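Local structure of iron uptake protein A2 (Synechocystis sp., 2VOZ) at residues Asp87-Arg93 with Val168-Ser172; Leu99-Val103 with Asp120-Tyr124; Ala175-Ala179 with Asn328-Gln333. The protein binds ferric iron in the periplasm and is probably a substrate-binding subunit of an ABC transporter that imports Fe(3+). All coordinates share one frame; numbering follows the deposited sequence.

Contacts 1 and 3 share helix 168-181 of this periplasmic binding protein, and contacts 1 and 2 meet at helix 88-96. Contact 1 holds Tyr169, an iron-binding residue; in contact 3 the side chain of Leu329 lies about 9 Å from that of Tyr169. The centres of contacts 1 and 3 are about 9 Å apart, and Gln333 connects them: its OE1 is 3.0 Å from Arg93 NE and its NE2 is 3.2 Å from Gly89 O. Contact 2, centred about 16 Å from contact 1, lies away from the iron site but packs Trp123 CE3 on Leu91 CD1 at 3.7 Å. Contacts 2 and 3 do not touch; their nearest atoms are about 6 Å apart.

Contact 1 of 3, residues Asp87-Arg93 with Val168-Ser172; sequences DAGMLWR and VYNLS
Helix 88-93, capped by Asp87, meets helix 168-172 almost at a right angle (92°), with axes 9.6 Å apart at their closest and Gly89 set against Ser172. Asp87 carries the contact. With CG anti to the backbone N (chi1 -160°), its carboxylate spans the gap while also serving as the N-cap of its own helix. OD2 is gripped twice: its anti lone pair takes the N-H of Gly89, with N at 2.8 Å from OD2, and its syn lone pair takes the Ser172 hydroxyl, with OG at 2.6 Å from OD2. Asn262 adds a weak third bond. The other oxygen, OD1, lies at the edge of the Tyr169 ring, 3.2 Å from CD1, and carboxylate and ring are nearly coplanar, 14° apart. Val168 packs both methyls on the carboxylate, and its CG2 reaches on to Gly89 CA at 3.9 Å and Met90 SD at 4.2 Å. A CB on Gly89 would collide with this CG2, so the missing side chain lets the helices close. At the far end Leu171 CD1 meets the edge of the Arg93 guanidinium, 3.7 Å from NH1, while the polar side of Arg93 is held by Gln333 and Glu65. Tyr169 is an iron-binding residue, its OH bonded to that of Tyr226; by touching its ring edge the carboxylate lies just behind the first shell. Buried, with two donors on OD2 and the start of a helix before it, Asp87 is probably ionised, its charge eased by the helix N-terminus and the Ser172 hydroxyl.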
loop_
_atom_site.group_PDB
_atom_site.type_symbol
_atom_site.label_atom_id
_atom_site.label_comp_id
_atom_site.label_asym_id
_atom_site.label_seq_id
_atom_site.Cartn_x
_atom_site.Cartn_y
_atom_site.Cartn_z
ATOM N N ASP B 87 3.910 21.975 -10.427
ATOM C CA ASP B 87 3.378 23.195 -11.016
ATOM C C ASP B 87 4.379 24.294 -10.802
ATOM O O ASP B 87 4.860 24.496 -9.665
ATOM C CB ASP B 87 1.984 23.585 -10.450
ATOM C CG ASP B 87 1.217 24.531 -11.370
ATOM O OD1 ASP B 87 0.165 24.104 -11.913
ATOM O OD2 ASP B 87 1.687 25.693 -11.590
ATOM N N ALA B 88 4.685 25.021 -11.883
ATOM C CA ALA B 88 5.613 26.173 -11.817
ATOM C C ALA B 88 5.108 27.196 -10.801
ATOM O O ALA B 88 5.894 27.995 -10.263
ATOM C CB ALA B 88 5.806 26.842 -13.190
ATOM N N GLY B 89 3.803 27.203 -10.560
ATOM C CA GLY B 89 3.211 28.158 -9.571
ATOM C C GLY B 89 3.632 27.787 -8.134
ATOM O O GLY B 89 3.725 28.657 -7.244
ATOM N N MET B 90 3.833 26.498 -7.883
ATOM C CA MET B 90 4.319 26.047 -6.573
ATOM C C MET B 90 5.806 26.250 -6.411
ATOM O O MET B 90 6.258 26.641 -5.344
ATOM C CB MET B 90 3.917 24.593 -6.231
ATOM C CG MET B 90 2.392 24.366 -6.130
ATOM S SD MET B 90 1.531 25.567 -4.996
ATOM C CE MET B 90 2.384 25.314 -3.470
ATOM N N LEU B 91 6.573 25.992 -7.468
ATOM C CA LEU B 91 7.980 26.352 -7.451
ATOM C C LEU B 91 8.158 27.842 -7.187
ATOM O O LEU B 91 9.038 28.250 -6.428
ATOM C CB LEU B 91 8.643 25.945 -8.762
ATOM C CG LEU B 91 8.711 24.408 -8.836
ATOM C CD1 LEU B 91 8.954 23.954 -10.318
ATOM C CD2 LEU B 91 9.777 23.852 -7.859
ATOM N N TRP B 92 7.288 28.650 -7.785
ATOM C CA TRP B 92 7.364 30.087 -7.575
ATOM C C TRP B 92 7.072 30.433 -6.095
ATOM O O TRP B 92 7.736 31.301 -5.527
ATOM C CB TRP B 92 6.391 30.800 -8.531
ATOM C CG TRP B 92 6.219 32.293 -8.267
ATOM C CD1 TRP B 92 6.990 33.290 -8.781
ATOM C CD2 TRP B 92 5.209 32.930 -7.469
ATOM N NE1 TRP B 92 6.543 34.511 -8.353
ATOM C CE2 TRP B 92 5.452 34.329 -7.548
ATOM C CE3 TRP B 92 4.153 32.465 -6.667
ATOM C CZ2 TRP B 92 4.683 35.263 -6.874
ATOM C CZ3 TRP B 92 3.370 33.404 -5.997
ATOM C CH2 TRP B 92 3.634 34.790 -6.116
ATOM N N ARG B 93 6.097 29.799 -5.462
ATOM C CA ARG B 93 5.852 30.087 -4.041
ATOM C C ARG B 93 7.067 29.763 -3.189
ATOM O O ARG B 93 7.395 30.511 -2.249
ATOM C CB ARG B 93 4.640 29.360 -3.506
ATOM C CG ARG B 93 3.373 29.844 -4.152
ATOM C CD ARG B 93 2.150 29.232 -3.441
ATOM N NE ARG B 93 0.952 29.526 -4.229
ATOM C CZ ARG B 93 -0.221 28.916 -4.066
ATOM N NH1 ARG B 93 -1.242 29.263 -4.839
ATOM N NH2 ARG B 93 -0.379 27.982 -3.120
ATOM N N VAL B 168 -3.986 25.730 -8.355
ATOM C CA VAL B 168 -2.772 26.262 -8.997
ATOM C C VAL B 168 -2.713 26.015 -10.486
ATOM O O VAL B 168 -2.112 26.831 -11.230
ATOM C CB VAL B 168 -1.515 25.771 -8.301
ATOM C CG1 VAL B 168 -1.267 24.274 -8.646
ATOM C CG2 VAL B 168 -0.300 26.697 -8.643
ATOM N N TYR B 169 -3.292 24.910 -10.972
ATOM C CA TYR B 169 -3.298 24.711 -12.429
ATOM C C TYR B 169 -4.037 25.840 -13.166
ATOM O O TYR B 169 -3.619 26.268 -14.246
ATOM C CB TYR B 169 -3.979 23.399 -12.843
ATOM C CG TYR B 169 -3.571 22.185 -12.037
ATOM C CD1 TYR B 169 -2.296 22.058 -11.511
ATOM C CD2 TYR B 169 -4.499 21.156 -11.832
ATOM C CE1 TYR B 169 -1.956 20.911 -10.771
ATOM C CE2 TYR B 169 -4.158 20.026 -11.120
ATOM C CZ TYR B 169 -2.914 19.926 -10.595
ATOM O OH TYR B 169 -2.616 18.784 -9.871
ATOM N N ASN B 170 -5.145 26.286 -12.600
ATOM C CA ASN B 170 -5.900 27.419 -13.155
ATOM C C ASN B 170 -5.133 28.708 -13.012
ATOM O O ASN B 170 -5.061 29.491 -13.961
ATOM C CB ASN B 170 -7.246 27.556 -12.450
ATOM C CG ASN B 170 -8.239 26.514 -12.874
ATOM O OD1 ASN B 170 -8.136 25.903 -13.962
ATOM N ND2 ASN B 170 -9.210 26.273 -11.996
ATOM N N LEU B 171 -4.577 28.948 -11.819
ATOM C CA LEU B 171 -3.754 30.138 -11.596
ATOM C C LEU B 171 -2.666 30.214 -12.673
ATOM O O LEU B 171 -2.439 31.262 -13.265
ATOM C CB LEU B 171 -3.092 30.081 -10.212
ATOM C CG LEU B 171 -4.012 30.468 -9.033
ATOM C CD1 LEU B 171 -3.391 30.113 -7.679
ATOM C CD2 LEU B 171 -4.373 31.936 -9.089
ATOM N N SER B 172 -2.029 29.077 -12.948
ATOM C CA SER B 172 -0.960 29.074 -13.936
ATOM C C SER B 172 -1.429 29.276 -15.386
ATOM O O SER B 172 -0.750 29.977 -16.183
ATOM C CB SER B 172 -0.092 27.808 -13.773
ATOM O OG SER B 172 0.643 27.916 -12.541
#

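Contact 2 of 3, residues Leu99-Val103 with Asp120-Tyr124; sequences LFQPV and DGLWY
Phe100 reaches from the loop after helix 88-96 to Leu122 and Trp123, in the loop that leads into strand 124-136. CB lies 3.6 Å from Leu122 O and brushes Leu122 CD2. CG, turned beside the backbone N (chi1 -67°), brings the ring obliquely to the same carbonyl, CG being 3.5 Å from Leu122 O. Farther out, CD1 and then CE1 run along Trp123, where CE1 is 3.7 Å from CD1 of the indole; the two rings meet obliquely, planes at 58°, and Trp123 CB covers one face of the phenyl near its rim. Leu122 turns its CD2 back to the peptide of Pro102, 3.5 Å from that residue's N. Beyond it the loops are joined by one direct backbone bond, Val103 N to Gly121 O at 3.1 Å, nearly straight (172°), the N-H coming from above the plane of the Gly121 carbonyl. One water donates to Gln101 O at 2.7 Å and to Leu122 O at 2.8 Å and so bridges the two loops. Glu95 holds Trp123 NE1. Away from the iron site, the chemistry thus implies a mixed seam: apolar beside helix 88-96, closed by peptide and water bonds toward Val103.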
loop_
_atom_site.group_PDB
_atom_site.type_symbol
_atom_site.label_atom_id
_atom_site.label_comp_id
_atom_site.label_asym_id
_atom_site.label_seq_id
_atom_site.Cartn_x
_atom_site.Cartn_y
_atom_site.Cartn_z
ATOM N N LEU B 99 13.609 30.024 -0.890
ATOM C CA LEU B 99 14.040 28.688 -0.467
ATOM C C LEU B 99 15.172 28.099 -1.299
ATOM O O LEU B 99 15.860 27.190 -0.827
ATOM C CB LEU B 99 12.853 27.710 -0.457
ATOM C CG LEU B 99 11.791 28.035 0.616
ATOM C CD1 LEU B 99 10.859 26.857 0.785
ATOM C CD2 LEU B 99 12.433 28.397 1.959
ATOM N N PHE B 100 15.306 28.565 -2.544
ATOM C CA PHE B 100 16.243 27.974 -3.513
ATOM C C PHE B 100 17.539 28.758 -3.628
ATOM O O PHE B 100 17.564 29.990 -3.490
ATOM C CB PHE B 100 15.617 27.895 -4.918
ATOM C CG PHE B 100 14.460 26.919 -5.027
ATOM C CD1 PHE B 100 13.239 27.355 -5.519
ATOM C CD2 PHE B 100 14.624 25.573 -4.701
ATOM C CE1 PHE B 100 12.134 26.473 -5.643
ATOM C CE2 PHE B 100 13.508 24.661 -4.791
ATOM C CZ PHE B 100 12.276 25.143 -5.278
ATOM N N GLN B 101 18.616 28.017 -3.879
ATOM C CA GLN B 101 19.849 28.638 -4.372
ATOM C C GLN B 101 20.015 28.347 -5.854
ATOM O O GLN B 101 19.668 27.262 -6.326
ATOM C CB GLN B 101 21.078 28.141 -3.625
ATOM C CG GLN B 101 21.334 26.637 -3.632
ATOM C CD GLN B 101 22.607 26.264 -2.913
ATOM O OE1 GLN B 101 23.713 26.693 -3.306
ATOM N NE2 GLN B 101 22.478 25.442 -1.881
ATOM N N PRO B 102 20.631 29.280 -6.570
ATOM C CA PRO B 102 20.903 28.983 -7.980
ATOM C C PRO B 102 22.006 27.953 -8.147
ATOM O O PRO B 102 22.968 27.900 -7.366
ATOM C CB PRO B 102 21.322 30.337 -8.562
ATOM C CG PRO B 102 21.901 31.105 -7.368
ATOM C CD PRO B 102 21.099 30.619 -6.157
ATOM N N VAL B 103 21.820 27.073 -9.108
ATOM C CA VAL B 103 22.899 26.155 -9.454
ATOM C C VAL B 103 23.228 26.295 -10.928
ATOM O O VAL B 103 22.362 26.661 -11.745
ATOM C CB VAL B 103 22.598 24.693 -9.071
ATOM C CG1 VAL B 103 22.375 24.544 -7.539
ATOM C CG2 VAL B 103 21.439 24.184 -9.835
ATOM N N ASP B 120 17.203 31.862 -13.967
ATOM C CA ASP B 120 18.337 32.125 -13.082
ATOM C C ASP B 120 18.880 30.852 -12.464
ATOM O O ASP B 120 19.735 30.891 -11.554
ATOM C CB ASP B 120 17.946 33.142 -11.999
ATOM C CG ASP B 120 17.575 34.475 -12.571
ATOM O OD1 ASP B 120 18.240 34.900 -13.539
ATOM O OD2 ASP B 120 16.613 35.092 -12.069
ATOM N N GLY B 121 18.395 29.707 -12.946
ATOM C CA GLY B 121 18.901 28.416 -12.468
ATOM C C GLY B 121 18.436 28.005 -11.078
ATOM O O GLY B 121 19.043 27.149 -10.442
ATOM N N LEU B 122 17.335 28.594 -10.629
ATOM C CA LEU B 122 16.803 28.335 -9.293
ATOM C C LEU B 122 16.068 27.003 -9.207
ATOM O O LEU B 122 16.043 26.373 -8.152
ATOM C CB LEU B 122 15.873 29.468 -8.885
ATOM C CG LEU B 122 16.522 30.810 -8.520
ATOM C CD1 LEU B 122 15.433 31.845 -8.226
ATOM C CD2 LEU B 122 17.458 30.609 -7.336
ATOM N N TRP B 123 15.427 26.606 -10.312
ATOM C CA TRP B 123 14.730 25.314 -10.344
ATOM C C TRP B 123 14.534 24.866 -11.787
ATOM O O TRP B 123 14.718 25.665 -12.736
ATOM C CB TRP B 123 13.412 25.361 -9.553
ATOM C CG TRP B 123 12.466 26.509 -9.895
ATOM C CD1 TRP B 123 12.224 27.620 -9.124
ATOM C CD2 TRP B 123 11.655 26.651 -11.072
ATOM N NE1 TRP B 123 11.304 28.433 -9.742
ATOM C CE2 TRP B 123 10.932 27.860 -10.931
ATOM C CE3 TRP B 123 11.457 25.871 -12.227
ATOM C CZ2 TRP B 123 10.047 28.318 -11.898
ATOM C CZ3 TRP B 123 10.555 26.343 -13.222
ATOM C CH2 TRP B 123 9.867 27.564 -13.029
ATOM N N TYR B 124 14.177 23.583 -11.938
ATOM C CA TYR B 124 14.244 22.902 -13.232
ATOM C C TYR B 124 13.033 22.009 -13.386
ATOM O O TYR B 124 12.682 21.295 -12.450
ATOM C CB TYR B 124 15.516 22.020 -13.291
ATOM C CG TYR B 124 16.731 22.882 -13.160
ATOM C CD1 TYR B 124 17.181 23.284 -11.920
ATOM C CD2 TYR B 124 17.388 23.353 -14.300
ATOM C CE1 TYR B 124 18.324 24.155 -11.795
ATOM C CE2 TYR B 124 18.501 24.224 -14.202
ATOM C CZ TYR B 124 18.954 24.611 -12.954
ATOM O OH TYR B 124 20.029 25.456 -12.846
HETATM O O HOH W 1 18.521 25.144 -7.562
#

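Contact 3 of 3, residues Ala175-Ala179 with Asn328-Gln333; sequences ASRIA and NLGRYQ
Tyr332 lays one ring face over the backbone of helix 168-181, with Ala179 N 4.0 Å above the ring plane and toward its rim. The setting is helix-to-helix packing in a periplasmic binding protein of the solute-binding protein 1 family: Tyr332 sits at the break where helix 327-331 gives way to helix 333-342, leaving the first helix and occupying the N-cap position of the second. Its CG stands beside the backbone N (chi1 -65°), which sends the ring across to the neighbouring helix. There Ile178 CG2 lies near the ring at 3.6 Å from CD1, and Ala179 CB near CE2 across the ring, also at 3.6 Å. The face turned away from Ala179 N is covered by Arg331 CG, 4.1 Å above the plane, and the guanidinium of that arginine in turn lies with one face against Tyr332 OH, so the ring is sandwiched between a helix backbone and the side chain of the preceding residue, Arg331. At the root of the side chain, Ala175 CB packs against Tyr332 CB and makes a tight approach to the helix end, 3.2 Å from Leu329 O. Leu329 extends CD2 to Ser176 CB at 3.6 Å, and Asn328 and Ala179 meet through their CB atoms. Ser176 keeps its OG bonded to Leu173 O and to NE and NH1 of Arg177, whose NH2 pairs with Glu149. Were this tyrosine an alanine, Ile178 CG2 and Ala179 CB would probably face a gap, and the water on Ala179 O would lose its mate at the ring hydroxyl. At the tip of Tyr332, that water lies 2.6 Å from OH and donates to Ala179 O at 3.1 Å.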
loop_
_atom_site.group_PDB
_atom_site.type_symbol
_atom_site.label_atom_id
_atom_site.label_comp_id
_atom_site.label_asym_id
_atom_site.label_seq_id
_atom_site.Cartn_x
_atom_site.Cartn_y
_atom_site.Cartn_z
ATOM N N ALA B 175 -2.196 32.899 -15.600
ATOM C CA ALA B 175 -0.922 33.620 -15.547
ATOM C C ALA B 175 -0.265 33.617 -16.910
ATOM O O ALA B 175 0.301 34.616 -17.340
ATOM C CB ALA B 175 -0.027 32.944 -14.540
ATOM N N SER B 176 -0.317 32.472 -17.588
ATOM C CA SER B 176 0.254 32.403 -18.942
ATOM C C SER B 176 -0.467 33.348 -19.924
ATOM O O SER B 176 0.184 33.946 -20.788
ATOM C CB SER B 176 0.271 30.971 -19.463
ATOM O OG SER B 176 -0.992 30.538 -19.912
ATOM N N ARG B 177 -1.788 33.483 -19.796
ATOM C CA ARG B 177 -2.518 34.373 -20.683
ATOM C C ARG B 177 -2.119 35.818 -20.389
ATOM O O ARG B 177 -1.984 36.607 -21.331
ATOM C CB ARG B 177 -4.029 34.206 -20.539
ATOM C CG ARG B 177 -4.576 32.817 -20.899
ATOM C CD ARG B 177 -4.076 32.330 -22.280
ATOM N NE ARG B 177 -2.925 31.457 -22.098
ATOM C CZ ARG B 177 -2.380 30.717 -23.070
ATOM N NH1 ARG B 177 -1.357 29.917 -22.787
ATOM N NH2 ARG B 177 -2.862 30.798 -24.307
ATOM N N ILE B 178 -1.949 36.161 -19.108
ATOM C CA ILE B 178 -1.477 37.537 -18.757
ATOM C C ILE B 178 -0.086 37.814 -19.386
ATOM O O ILE B 178 0.159 38.878 -20.000
ATOM C CB ILE B 178 -1.414 37.739 -17.262
ATOM C CG1 ILE B 178 -2.810 37.608 -16.645
ATOM C CG2 ILE B 178 -0.819 39.116 -16.933
ATOM C CD1 ILE B 178 -2.799 37.626 -15.107
ATOM N N ALA B 179 0.822 36.858 -19.247
ATOM C CA ALA B 179 2.173 36.979 -19.797
ATOM C C ALA B 179 2.116 37.263 -21.309
ATOM O O ALA B 179 2.865 38.095 -21.842
ATOM C CB ALA B 179 2.974 35.696 -19.493
ATOM N N ASN B 328 7.130 32.333 -16.027
ATOM C CA ASN B 328 6.067 33.328 -16.203
ATOM C C ASN B 328 4.793 32.893 -15.477
ATOM O O ASN B 328 3.975 33.720 -15.072
ATOM C CB ASN B 328 5.744 33.503 -17.687
ATOM C CG ASN B 328 6.732 34.402 -18.369
ATOM O OD1 ASN B 328 6.755 35.622 -18.115
ATOM N ND2 ASN B 328 7.611 33.809 -19.183
ATOM N N LEU B 329 4.631 31.576 -15.321
ATOM C CA LEU B 329 3.442 31.055 -14.683
ATOM C C LEU B 329 3.354 31.453 -13.216
ATOM O O LEU B 329 2.255 31.742 -12.681
ATOM C CB LEU B 329 3.349 29.512 -14.828
ATOM C CG LEU B 329 3.542 28.911 -16.230
ATOM C CD1 LEU B 329 3.077 27.437 -16.275
ATOM C CD2 LEU B 329 2.911 29.711 -17.310
ATOM N N GLY B 330 4.500 31.432 -12.541
ATOM C CA GLY B 330 4.589 31.983 -11.183
ATOM C C GLY B 330 4.637 33.503 -11.135
ATOM O O GLY B 330 4.001 34.121 -10.273
ATOM N N ARG B 331 5.375 34.102 -12.054
ATOM C CA ARG B 331 5.550 35.568 -12.059
ATOM C C ARG B 331 4.196 36.284 -11.981
ATOM O O ARG B 331 4.059 37.261 -11.248
ATOM C CB ARG B 331 6.319 36.001 -13.309
ATOM C CG ARG B 331 6.480 37.519 -13.426
ATOM C CD ARG B 331 7.211 37.897 -14.729
ATOM N NE ARG B 331 7.143 39.342 -14.958
ATOM C CZ ARG B 331 7.604 39.957 -16.044
ATOM N NH1 ARG B 331 8.165 39.259 -17.033
ATOM N NH2 ARG B 331 7.487 41.278 -16.153
ATOM N N TYR B 332 3.221 35.824 -12.776
ATOM C CA TYR B 332 1.928 36.474 -12.809
ATOM C C TYR B 332 0.883 35.764 -11.978
ATOM O O TYR B 332 -0.325 35.995 -12.179
ATOM C CB TYR B 332 1.425 36.586 -14.232
ATOM C CG TYR B 332 2.279 37.469 -15.082
ATOM C CD1 TYR B 332 2.152 38.856 -15.002
ATOM C CD2 TYR B 332 3.215 36.931 -15.949
ATOM C CE1 TYR B 332 2.957 39.710 -15.786
ATOM C CE2 TYR B 332 4.024 37.757 -16.728
ATOM C CZ TYR B 332 3.865 39.132 -16.662
ATOM O OH TYR B 332 4.676 39.915 -17.456
ATOM N N GLN B 333 1.313 34.888 -11.076
ATOM C CA GLN B 333 0.339 34.271 -10.152
ATOM C C GLN B 333 -0.501 35.266 -9.304
ATOM O O GLN B 333 -1.726 35.088 -9.181
ATOM C CB GLN B 333 1.013 33.229 -9.234
ATOM C CG GLN B 333 -0.006 32.441 -8.448
ATOM C CD GLN B 333 0.608 31.410 -7.542
ATOM O OE1 GLN B 333 0.558 31.553 -6.338
ATOM N NE2 GLN B 333 1.216 30.371 -8.124
HETATM O O HOH W 2 4.979 39.422 -20.040
#